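Local coordinates for protein FG41 Malonate Semialdehyde Decarboxylase (Coryneform bacterium, PDB 3MLC) that belongs to the tautomerase superfamily and assembles as a trimer of subunits built from beta-alpha-beta units, at residues D6-R11 against S62-I67; A22-L27 against R36-I41; I68-Q73 against V102-T107. All blocks are in the same frame, centred on the assembly; numbering follows the deposited sequence.

Contact 1 of 3, residues D6-R11 against S62-I67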
loop_
_atom_site.group_PDB
_atom_site.type_symbol
_atom_site.label_atom_id
_atom_site.label_comp_id
_atom_site.label_asym_id
_atom_site.label_seq_id
_atom_site.Cartn_x
_atom_site.Cartn_y
_atom_site.Cartn_z
ATOM N N ASP A 6 2.892 8.238 -4.961
ATOM C CA ASP A 6 3.665 7.620 -6.021
ATOM C C ASP A 6 3.608 8.480 -7.259
ATOM O O ASP A 6 2.531 8.807 -7.748
ATOM C CB ASP A 6 3.181 6.201 -6.309
ATOM C CG ASP A 6 3.604 5.219 -5.244
ATOM O OD1 ASP A 6 4.521 4.402 -5.499
ATOM O OD2 ASP A 6 2.997 5.241 -4.161
ATOM N N LEU A 7 4.779 8.868 -7.751
ATOM C CA LEU A 7 4.882 9.792 -8.865
ATOM C C LEU A 7 5.983 9.359 -9.834
ATOM O O LEU A 7 6.626 8.323 -9.643
ATOM C CB LEU A 7 5.061 11.249 -8.374
ATOM C CG LEU A 7 6.201 11.693 -7.448
ATOM C CD1 LEU A 7 6.102 13.175 -7.227
ATOM C CD2 LEU A 7 6.148 11.007 -6.112
ATOM N N THR A 8 6.174 10.133 -10.895
ATOM C CA THR A 8 7.141 9.768 -11.931
ATOM C C THR A 8 8.465 10.518 -11.726
ATOM O O THR A 8 8.491 11.547 -11.054
ATOM C CB THR A 8 6.562 9.963 -13.349
ATOM O OG1 THR A 8 6.244 11.334 -13.539
ATOM C CG2 THR A 8 5.296 9.126 -13.560
ATOM N N SER A 9 9.547 9.982 -12.302
ATOM C CA SER A 9 10.934 10.417 -12.024
ATOM C C SER A 9 11.457 11.582 -12.885
ATOM O O SER A 9 12.597 12.016 -12.722
ATOM C CB SER A 9 11.893 9.227 -12.147
ATOM O OG SER A 9 11.872 8.699 -13.466
ATOM N N ASP A 10 10.617 12.088 -13.758
ATOM C CA ASP A 10 10.859 13.319 -14.458
ATOM C C ASP A 10 10.736 14.539 -13.589
ATOM O O ASP A 10 11.213 15.592 -13.935
ATOM C CB ASP A 10 9.903 13.461 -15.623
ATOM C CG ASP A 10 8.503 13.089 -15.267
ATOM O OD1 ASP A 10 8.324 12.017 -14.706
ATOM O OD2 ASP A 10 7.569 13.831 -15.571
ATOM N N ARG A 11 10.083 14.380 -12.443
ATOM C CA ARG A 11 9.907 15.480 -11.503
ATOM C C ARG A 11 11.075 15.560 -10.525
ATOM O O ARG A 11 11.757 14.567 -10.275
ATOM C CB ARG A 11 8.591 15.327 -10.738
ATOM C CG ARG A 11 7.374 15.141 -11.630
ATOM C CD ARG A 11 6.085 15.372 -10.857
ATOM N NE ARG A 11 4.911 15.309 -11.723
ATOM C CZ ARG A 11 4.104 16.337 -11.964
ATOM N NH1 ARG A 11 4.341 17.514 -11.404
ATOM N NH2 ARG A 11 3.057 16.188 -12.766
ATOM N N SER A 62 -1.107 13.892 -18.650
ATOM C CA SER A 62 0.297 13.816 -19.016
ATOM C C SER A 62 0.857 12.493 -18.450
ATOM O O SER A 62 0.205 11.845 -17.610
ATOM C CB SER A 62 1.068 15.044 -18.525
ATOM O OG SER A 62 1.401 14.964 -17.153
ATOM N N PRO A 63 2.023 12.039 -18.953
ATOM C CA PRO A 63 2.668 10.893 -18.298
ATOM C C PRO A 63 3.169 11.163 -16.874
ATOM O O PRO A 63 3.568 10.219 -16.186
ATOM C CB PRO A 63 3.834 10.546 -19.240
ATOM C CG PRO A 63 4.072 11.782 -20.035
ATOM C CD PRO A 63 2.755 12.479 -20.160
ATOM N N SER A 64 3.146 12.425 -16.439
ATOM C CA SER A 64 3.628 12.815 -15.114
ATOM C C SER A 64 2.520 12.735 -14.056
ATOM O O SER A 64 2.179 13.731 -13.419
ATOM C CB SER A 64 4.198 14.237 -15.157
ATOM O OG SER A 64 5.278 14.324 -16.065
ATOM N N VAL A 65 1.961 11.542 -13.880
ATOM C CA VAL A 65 0.842 11.325 -12.962
ATOM C C VAL A 65 1.304 11.210 -11.498
ATOM O O VAL A 65 2.342 10.610 -11.219
ATOM C CB VAL A 65 0.034 10.082 -13.370
ATOM C CG1 VAL A 65 -0.741 10.362 -14.654
ATOM C CG2 VAL A 65 0.960 8.910 -13.598
ATOM N N VAL A 66 0.531 11.805 -10.587
ATOM C CA VAL A 66 0.788 11.726 -9.158
ATOM C C VAL A 66 -0.358 10.939 -8.531
ATOM O O VAL A 66 -1.496 11.359 -8.595
ATOM C CB VAL A 66 0.870 13.132 -8.502
ATOM C CG1 VAL A 66 1.202 13.043 -6.996
ATOM C CG2 VAL A 66 1.882 13.987 -9.227
ATOM N N ILE A 67 -0.040 9.793 -7.929
ATOM C CA ILE A 67 -1.028 8.978 -7.245
ATOM C C ILE A 67 -0.825 9.124 -5.753
ATOM O O ILE A 67 0.284 8.937 -5.251
ATOM C CB ILE A 67 -0.981 7.463 -7.676
ATOM C CG1 ILE A 67 -1.178 7.332 -9.194
ATOM C CG2 ILE A 67 -2.028 6.647 -6.911
ATOM C CD1 ILE A 67 -1.381 5.914 -9.671
HETATM O O HOH W 1 4.860 12.538 -11.736
#

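Contact 2 of 3, residues A22-L27 against R36-I41. With PR6 (3-chloro-3-oxopropanoic acid), chain F.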
loop_
_atom_site.group_PDB
_atom_site.type_symbol
_atom_site.label_atom_id
_atom_site.label_comp_id
_atom_site.label_asym_id
_atom_site.label_seq_id
_atom_site.Cartn_x
_atom_site.Cartn_y
_atom_site.Cartn_z
ATOM N N ALA A 22 2.412 20.272 -0.062
ATOM C CA ALA A 22 1.055 20.621 -0.480
ATOM C C ALA A 22 -0.009 19.619 -0.023
ATOM O O ALA A 22 -1.037 20.015 0.543
ATOM C CB ALA A 22 1.008 20.839 -2.004
ATOM N N VAL A 23 0.255 18.323 -0.224
ATOM C CA VAL A 23 -0.652 17.239 0.203
ATOM C C VAL A 23 -0.852 17.324 1.700
ATOM O O VAL A 23 -1.959 17.146 2.184
ATOM C CB VAL A 23 -0.124 15.801 -0.202
ATOM C CG1 VAL A 23 -0.941 14.666 0.484
ATOM C CG2 VAL A 23 -0.134 15.625 -1.719
ATOM N N HIS A 24 0.223 17.639 2.419
ATOM C CA HIS A 24 0.201 17.713 3.873
ATOM C C HIS A 24 -0.471 18.972 4.401
ATOM O O HIS A 24 -1.238 18.916 5.370
ATOM C CB HIS A 24 1.613 17.601 4.468
ATOM C CG HIS A 24 1.629 17.691 5.965
ATOM N ND1 HIS A 24 1.026 16.744 6.769
ATOM C CD2 HIS A 24 2.145 18.621 6.803
ATOM C CE1 HIS A 24 1.155 17.097 8.036
ATOM N NE2 HIS A 24 1.848 18.221 8.084
ATOM N N ASP A 25 -0.155 20.112 3.795
ATOM C CA ASP A 25 -0.820 21.381 4.169
ATOM C C ASP A 25 -2.323 21.216 4.030
ATOM O O ASP A 25 -3.077 21.668 4.888
ATOM C CB ASP A 25 -0.356 22.582 3.308
ATOM C CG ASP A 25 1.133 22.902 3.467
ATOM O OD1 ASP A 25 1.679 22.723 4.581
ATOM O OD2 ASP A 25 1.769 23.340 2.456
ATOM N N ALA A 26 -2.739 20.558 2.946
ATOM C CA ALA A 26 -4.142 20.387 2.635
ATOM C C ALA A 26 -4.862 19.502 3.669
ATOM O O ALA A 26 -5.985 19.825 4.059
ATOM C CB ALA A 26 -4.328 19.861 1.215
ATOM N N LEU A 27 -4.211 18.415 4.112
ATOM C CA LEU A 27 -4.781 17.532 5.142
ATOM C C LEU A 27 -4.851 18.193 6.503
ATOM O O LEU A 27 -5.722 17.867 7.290
ATOM C CB LEU A 27 -4.010 16.213 5.271
ATOM C CG LEU A 27 -3.934 15.355 4.007
ATOM C CD1 LEU A 27 -2.717 14.450 4.063
ATOM C CD2 LEU A 27 -5.231 14.581 3.806
ATOM N N ARG A 36 2.394 18.369 13.072
ATOM C CA ARG A 36 3.480 17.365 13.029
ATOM C C ARG A 36 2.963 15.917 12.864
ATOM O O ARG A 36 3.737 14.954 12.959
ATOM C CB ARG A 36 4.402 17.482 14.245
ATOM C CG ARG A 36 5.173 18.820 14.332
ATOM C CD ARG A 36 6.510 18.675 15.108
ATOM N NE ARG A 36 7.674 18.682 14.205
ATOM C CZ ARG A 36 8.611 17.734 14.147
ATOM N NH1 ARG A 36 8.552 16.681 14.947
ATOM N NH2 ARG A 36 9.626 17.838 13.292
ATOM N N ASP A 37 1.658 15.789 12.614
ATOM C CA ASP A 37 1.001 14.498 12.290
ATOM C C ASP A 37 1.267 14.208 10.815
ATOM O O ASP A 37 0.359 14.188 9.988
ATOM C CB ASP A 37 -0.499 14.619 12.552
ATOM C CG ASP A 37 -1.235 13.300 12.440
ATOM O OD1 ASP A 37 -0.639 12.267 12.051
ATOM O OD2 ASP A 37 -2.439 13.303 12.766
ATOM N N ARG A 38 2.543 14.034 10.498
ATOM C CA ARG A 38 3.011 13.953 9.126
ATOM C C ARG A 38 3.839 12.706 8.869
ATOM O O ARG A 38 4.979 12.587 9.386
ATOM C CB ARG A 38 3.860 15.173 8.786
ATOM C CG ARG A 38 4.337 15.144 7.363
ATOM C CD ARG A 38 5.031 16.443 7.029
ATOM N NE ARG A 38 5.409 16.411 5.647
ATOM C CZ ARG A 38 5.881 17.440 4.939
ATOM N NH1 ARG A 38 6.045 18.648 5.490
ATOM N NH2 ARG A 38 6.172 17.252 3.653
ATOM N N PHE A 39 3.275 11.815 8.050
ATOM C CA PHE A 39 3.851 10.510 7.698
ATOM C C PHE A 39 3.599 10.200 6.236
ATOM O O PHE A 39 2.463 9.942 5.843
ATOM C CB PHE A 39 3.272 9.406 8.606
ATOM C CG PHE A 39 3.299 9.786 10.037
ATOM C CD1 PHE A 39 2.193 10.436 10.626
ATOM C CD2 PHE A 39 4.467 9.631 10.780
ATOM C CE1 PHE A 39 2.226 10.834 11.954
ATOM C CE2 PHE A 39 4.511 10.038 12.100
ATOM C CZ PHE A 39 3.393 10.652 12.693
ATOM N N GLN A 40 4.675 10.212 5.442
ATOM C CA GLN A 40 4.593 10.153 3.998
ATOM C C GLN A 40 5.726 9.331 3.417
ATOM O O GLN A 40 6.858 9.420 3.864
ATOM C CB GLN A 40 4.640 11.576 3.379
ATOM C CG GLN A 40 3.638 12.581 3.999
ATOM C CD GLN A 40 3.535 13.897 3.247
ATOM O OE1 GLN A 40 4.514 14.391 2.684
ATOM N NE2 GLN A 40 2.341 14.479 3.244
ATOM N N ILE A 41 5.404 8.522 2.410
ATOM C CA ILE A 41 6.409 7.778 1.661
ATOM C C ILE A 41 6.305 8.212 0.202
ATOM O O ILE A 41 5.345 7.868 -0.484
ATOM C CB ILE A 41 6.248 6.212 1.806
ATOM C CG1 ILE A 41 6.390 5.773 3.279
ATOM C CG2 ILE A 41 7.268 5.491 0.936
ATOM C CD1 ILE A 41 5.825 4.367 3.631
HETATM C CAH PR6 F . -2.820 9.544 10.958
HETATM O OAI PR6 F . -2.754 10.294 11.886
HETATM C CAJ PR6 F . -3.120 8.096 11.195
HETATM C CAK PR6 F . -4.589 8.049 11.601
HETATM O OAL PR6 F . -4.826 7.958 12.778
HETATM O OAM PR6 F . -5.424 8.227 10.738
HETATM O O HOH W 2 0.659 14.339 5.202
#

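Contact 3 of 3, residues I68-Q73 against V102-T107. With PR6 (3-chloro-3-oxopropanoic acid), chain F.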
loop_
_atom_site.group_PDB
_atom_site.type_symbol
_atom_site.label_atom_id
_atom_site.label_comp_id
_atom_site.label_asym_id
_atom_site.label_seq_id
_atom_site.Cartn_x
_atom_site.Cartn_y
_atom_site.Cartn_z
ATOM N N ILE A 68 -1.915 9.436 -5.053
ATOM C CA ILE A 68 -1.888 9.766 -3.640
ATOM C C ILE A 68 -2.855 8.832 -2.926
ATOM O O ILE A 68 -4.030 8.839 -3.200
ATOM C CB ILE A 68 -2.272 11.264 -3.407
ATOM C CG1 ILE A 68 -1.242 12.198 -4.040
ATOM C CG2 ILE A 68 -2.452 11.577 -1.920
ATOM C CD1 ILE A 68 -1.797 13.562 -4.465
ATOM N N HIS A 69 -2.347 8.010 -2.021
ATOM C CA HIS A 69 -3.171 6.996 -1.370
ATOM C C HIS A 69 -3.104 7.298 0.104
ATOM O O HIS A 69 -2.043 7.213 0.700
ATOM C CB HIS A 69 -2.576 5.617 -1.652
ATOM C CG HIS A 69 -3.471 4.459 -1.342
ATOM N ND1 HIS A 69 -4.619 4.555 -0.571
ATOM C CD2 HIS A 69 -3.337 3.149 -1.651
ATOM C CE1 HIS A 69 -5.164 3.359 -0.453
ATOM N NE2 HIS A 69 -4.408 2.490 -1.100
ATOM N N VAL A 70 -4.246 7.657 0.675
ATOM C CA VAL A 70 -4.349 8.067 2.064
ATOM C C VAL A 70 -4.825 6.891 2.926
ATOM O O VAL A 70 -5.931 6.385 2.741
ATOM C CB VAL A 70 -5.368 9.277 2.209
ATOM C CG1 VAL A 70 -5.494 9.761 3.665
ATOM C CG2 VAL A 70 -4.984 10.423 1.299
ATOM N N PHE A 71 -3.993 6.460 3.870
ATOM C CA PHE A 71 -4.415 5.481 4.872
ATOM C C PHE A 71 -4.739 6.190 6.189
ATOM O O PHE A 71 -3.866 6.815 6.821
ATOM C CB PHE A 71 -3.360 4.395 5.082
ATOM C CG PHE A 71 -3.021 3.622 3.836
ATOM C CD1 PHE A 71 -3.684 2.433 3.536
ATOM C CD2 PHE A 71 -2.036 4.074 2.974
ATOM C CE1 PHE A 71 -3.363 1.697 2.401
ATOM C CE2 PHE A 71 -1.705 3.342 1.821
ATOM C CZ PHE A 71 -2.361 2.152 1.543
ATOM N N THR A 72 -5.978 6.087 6.625
ATOM C CA THR A 72 -6.471 6.911 7.708
ATOM C C THR A 72 -7.576 6.294 8.522
ATOM O O THR A 72 -8.302 5.498 8.037
ATOM C CB THR A 72 -6.810 8.299 7.237
ATOM O OG1 THR A 72 -6.640 9.224 8.301
ATOM C CG2 THR A 72 -8.164 8.352 6.743
ATOM N N GLN A 73 -7.620 6.620 9.799
ATOM C CA GLN A 73 -8.746 6.371 10.686
ATOM C C GLN A 73 -10.082 6.511 9.988
ATOM O O GLN A 73 -10.320 7.479 9.340
ATOM C CB GLN A 73 -8.689 7.368 11.835
ATOM C CG GLN A 73 -8.443 6.785 13.128
ATOM C CD GLN A 73 -8.153 7.797 14.174
ATOM O OE1 GLN A 73 -9.039 8.427 14.714
ATOM N NE2 GLN A 73 -6.914 7.933 14.495
ATOM N N VAL A 102 -3.862 14.068 -11.125
ATOM C CA VAL A 102 -3.973 13.726 -9.709
ATOM C C VAL A 102 -4.998 12.591 -9.533
ATOM O O VAL A 102 -6.143 12.703 -9.982
ATOM C CB VAL A 102 -4.358 14.967 -8.855
ATOM C CG1 VAL A 102 -4.524 14.605 -7.370
ATOM C CG2 VAL A 102 -3.323 16.089 -9.023
ATOM N N PHE A 103 -4.562 11.496 -8.911
ATOM C CA PHE A 103 -5.437 10.381 -8.554
ATOM C C PHE A 103 -5.323 10.187 -7.038
ATOM O O PHE A 103 -4.230 10.074 -6.502
ATOM C CB PHE A 103 -5.019 9.111 -9.313
ATOM C CG PHE A 103 -5.913 7.900 -9.059
ATOM C CD1 PHE A 103 -6.960 7.596 -9.934
ATOM C CD2 PHE A 103 -5.690 7.054 -7.968
ATOM C CE1 PHE A 103 -7.772 6.475 -9.720
ATOM C CE2 PHE A 103 -6.506 5.932 -7.741
ATOM C CZ PHE A 103 -7.541 5.643 -8.628
ATOM N N ILE A 104 -6.459 10.201 -6.349
ATOM C CA ILE A 104 -6.456 10.021 -4.902
ATOM C C ILE A 104 -7.384 8.882 -4.525
ATOM O O ILE A 104 -8.437 8.682 -5.139
ATOM C CB ILE A 104 -6.848 11.304 -4.093
ATOM C CG1 ILE A 104 -6.285 12.589 -4.724
ATOM C CG2 ILE A 104 -6.366 11.197 -2.616
ATOM C CD1 ILE A 104 -7.001 13.851 -4.255
ATOM N N ALA A 105 -6.960 8.144 -3.503
ATOM C CA ALA A 105 -7.763 7.123 -2.861
ATOM C C ALA A 105 -7.564 7.131 -1.340
ATOM O O ALA A 105 -6.507 7.518 -0.817
ATOM C CB ALA A 105 -7.426 5.748 -3.437
ATOM N N ILE A 106 -8.600 6.711 -0.633
ATOM C CA ILE A 106 -8.524 6.564 0.800
ATOM C C ILE A 106 -8.870 5.133 1.167
ATOM O O ILE A 106 -9.809 4.540 0.614
ATOM C CB ILE A 106 -9.511 7.513 1.530
ATOM C CG1 ILE A 106 -9.282 8.972 1.100
ATOM C CG2 ILE A 106 -9.429 7.305 3.089
ATOM C CD1 ILE A 106 -10.457 9.899 1.346
ATOM N N THR A 107 -8.101 4.578 2.066
ATOM C CA THR A 107 -8.427 3.349 2.682
ATOM C C THR A 107 -8.263 3.412 4.172
ATOM O O THR A 107 -7.391 4.049 4.671
ATOM C CB THR A 107 -7.777 2.121 1.991
ATOM O OG1 THR A 107 -7.198 1.236 2.928
ATOM C CG2 THR A 107 -6.829 2.475 0.977
HETATM C CAH PR6 F . -2.820 9.544 10.958
HETATM O OAI PR6 F . -2.754 10.294 11.886
HETATM C CAJ PR6 F . -3.120 8.096 11.195
HETATM C CAK PR6 F . -4.589 8.049 11.601
HETATM O OAL PR6 F . -4.826 7.958 12.778
HETATM O OAM PR6 F . -5.424 8.227 10.738
#

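Contact 1 of 3, residues D6-R11 against S62-I67
Asp6 and Ile67 face each other as a hydrogen-bonded antiparallel pair, joining strand 2-8 to the start of strand 66-73. Asp6 N gives to Ile67 O at 2.7 Å, and Ile67 N returns a bond to Asp6 O at 2.8 Å. One residue on, direct pairing stops: Leu7 CA sits 3.6 Å from Val65 O in a C-H...O contact, and a water bridges the two backbones. That water accepts from Thr8 N and from Arg11 NE, and donates to Val65 O at 3.2 Å.

Past the water, the side chains of the type I turn from Thr8 to Arg11 take over. Arg11, stretched out from CG to NE, lays NH2 in the carbonyl plane of Ser64, on a lone pair of Ser64 O at 2.7 Å; Val66 CG2 lies over one face of the guanidinium, toward its rim. NH1 has a weak bond to Gly96 O. Ser64 OG donates to Asp10 OD2 and Thr8 OG1 to Asp10 OD1, though both are modelled so short that their lengths are doubtful. The Asp6 carboxylate looks elsewhere, to His45 and, in a salt bridge, to Arg4 of the second subunit.

Where the ladder ends, then, a water and the Arg11 guanidinium replace backbone pairing, the latter holding the carbonyl of the inverse gamma turn centred on Ser64; Asp10 may add a grip on its hydroxyl.

Contact 2 of 3, residues A22-L27 against R36-I41
The imidazole of His24 lies flat against the aliphatic chain of Arg38. Arg38 CD stands 3.7 Å from the centroid of the His24 ring and only 12° off the normal, a CH-pi contact over the middle of the face, while Arg38 CB comes up to His24 CE1 at 3.4 Å. The arginine chain is extended from CG to NE and runs across the ring, carrying the guanidinium past it toward His24 CB with the two planes 20° apart. His24 CG is anti to the backbone N (chi1 179°), which swings the ring off helix 14-31 toward the strand.

This helix links the parallel neighbours 2-8 and 39-45 in a beta-alpha-beta unit, and the His24-Arg38 pair lies between helix and second strand. At the ring's edge, near its plane, Asp37 O is 3.6 Å from His24 CE1. The two ring nitrogens are both occupied: His24 NE2 bonds to Ala35 O, and His24 ND1 is hydrogen-bonded at 2.9 Å to a water, which accepts from Gln40 NE2.

Gln40 points toward the helix, its NE2 3.4 Å from His24 CB and bonded as well to Ala20 O. Its OE1 takes a weak bond from Arg38 NH2, whose main partner is Asp21 in a salt bridge. Asp37, the centre of an inverse gamma turn, has OD1 2.9 Å from OAI of the bound 3-chloro-3-oxopropanoic acid.

Contact 3 of 3, residues I68-Q73 against V102-T107
Ile68 and Ile104 stand side by side on one face of two parallel strands, their CG2 methyls 4.0 Å apart. The strand axes approach to 4.6 Å and are inclined at 17°, and the paired residues match one for one: Ile68 with Ile104, His69 with Ala105, Val70 with Ile106, Phe71 with Thr107. Five backbone bonds zip the edges together, the straightest from Val70 N to Ala105 O at 2.7 Å, with an N-H...O angle of 176°.

On the aliphatic face the branches form a continuous row. Ile68 sends CD1 obliquely across to Val102 CG1 at 4.1 Å. The CG2 methyl of Ile104 lies between Ile68 and Val70, 4.2 Å from Val70 CG2, and Ile106 also packs against Val70, its CG1 4.1 Å from Val70 CB. Ile106 then sets its own CG2 beside the CG2 of Thr72. Helix 78-92, the crossover of the right-handed beta-alpha-beta unit linking these strands, packs over this row, with Phe85 on Ile104 and Ile106; Ile3 of strand 2-8 meets Ile68 and Val70.

On the other face, His69 and Phe71 are paired with the smaller Ala105 and Thr107. The Ala105 methyl lies 4.2 Å from His69 ND1, and Phe71 runs alongside Thr107, whose side-chain placement is doubtful. Phe71 CZ lies over one face of the His69 ring, offset toward its rim. His69 meets Phe71 of the second subunit edge-to-face, and Phe71 meets His69 of the third subunit likewise. Thr72 has OG1 anti to the backbone N (chi1 -151°), directing it to OAM of the bound 3-chloro-3-oxopropanoic acid at 2.9 Å. Gln73 N reaches the same OAM, and Gln73 NE2 makes a weak bond to OAL.

In the fold
All three contacts are built on one mixed sheet, four-stranded within this chain. Contact 1 joins its middle strands, 2-8 and 66-73; contact 3 carries strand 66-73 onward to 102-109; contact 2 seats helix 14-31 against 39-45. Strands 102-109 and 39-45 are outermost within this chain, but the sheet runs on across both subunit interfaces. Contacts 1 and 3 touch where Val66 O lies 3.1 Å from Phe103 N, a probable hydrogen bond, and contacts 2 and 3 where Val23 CG2 packs 3.8 Å from Ile68 CD1. Contacts 1 and 2 do not touch: their nearest atoms are about 5 Å apart, their centres about 18 Å. The 3-chloro-3-oxopropanoic acid lies between contacts 2 and 3, with Tyr123 as a further partner.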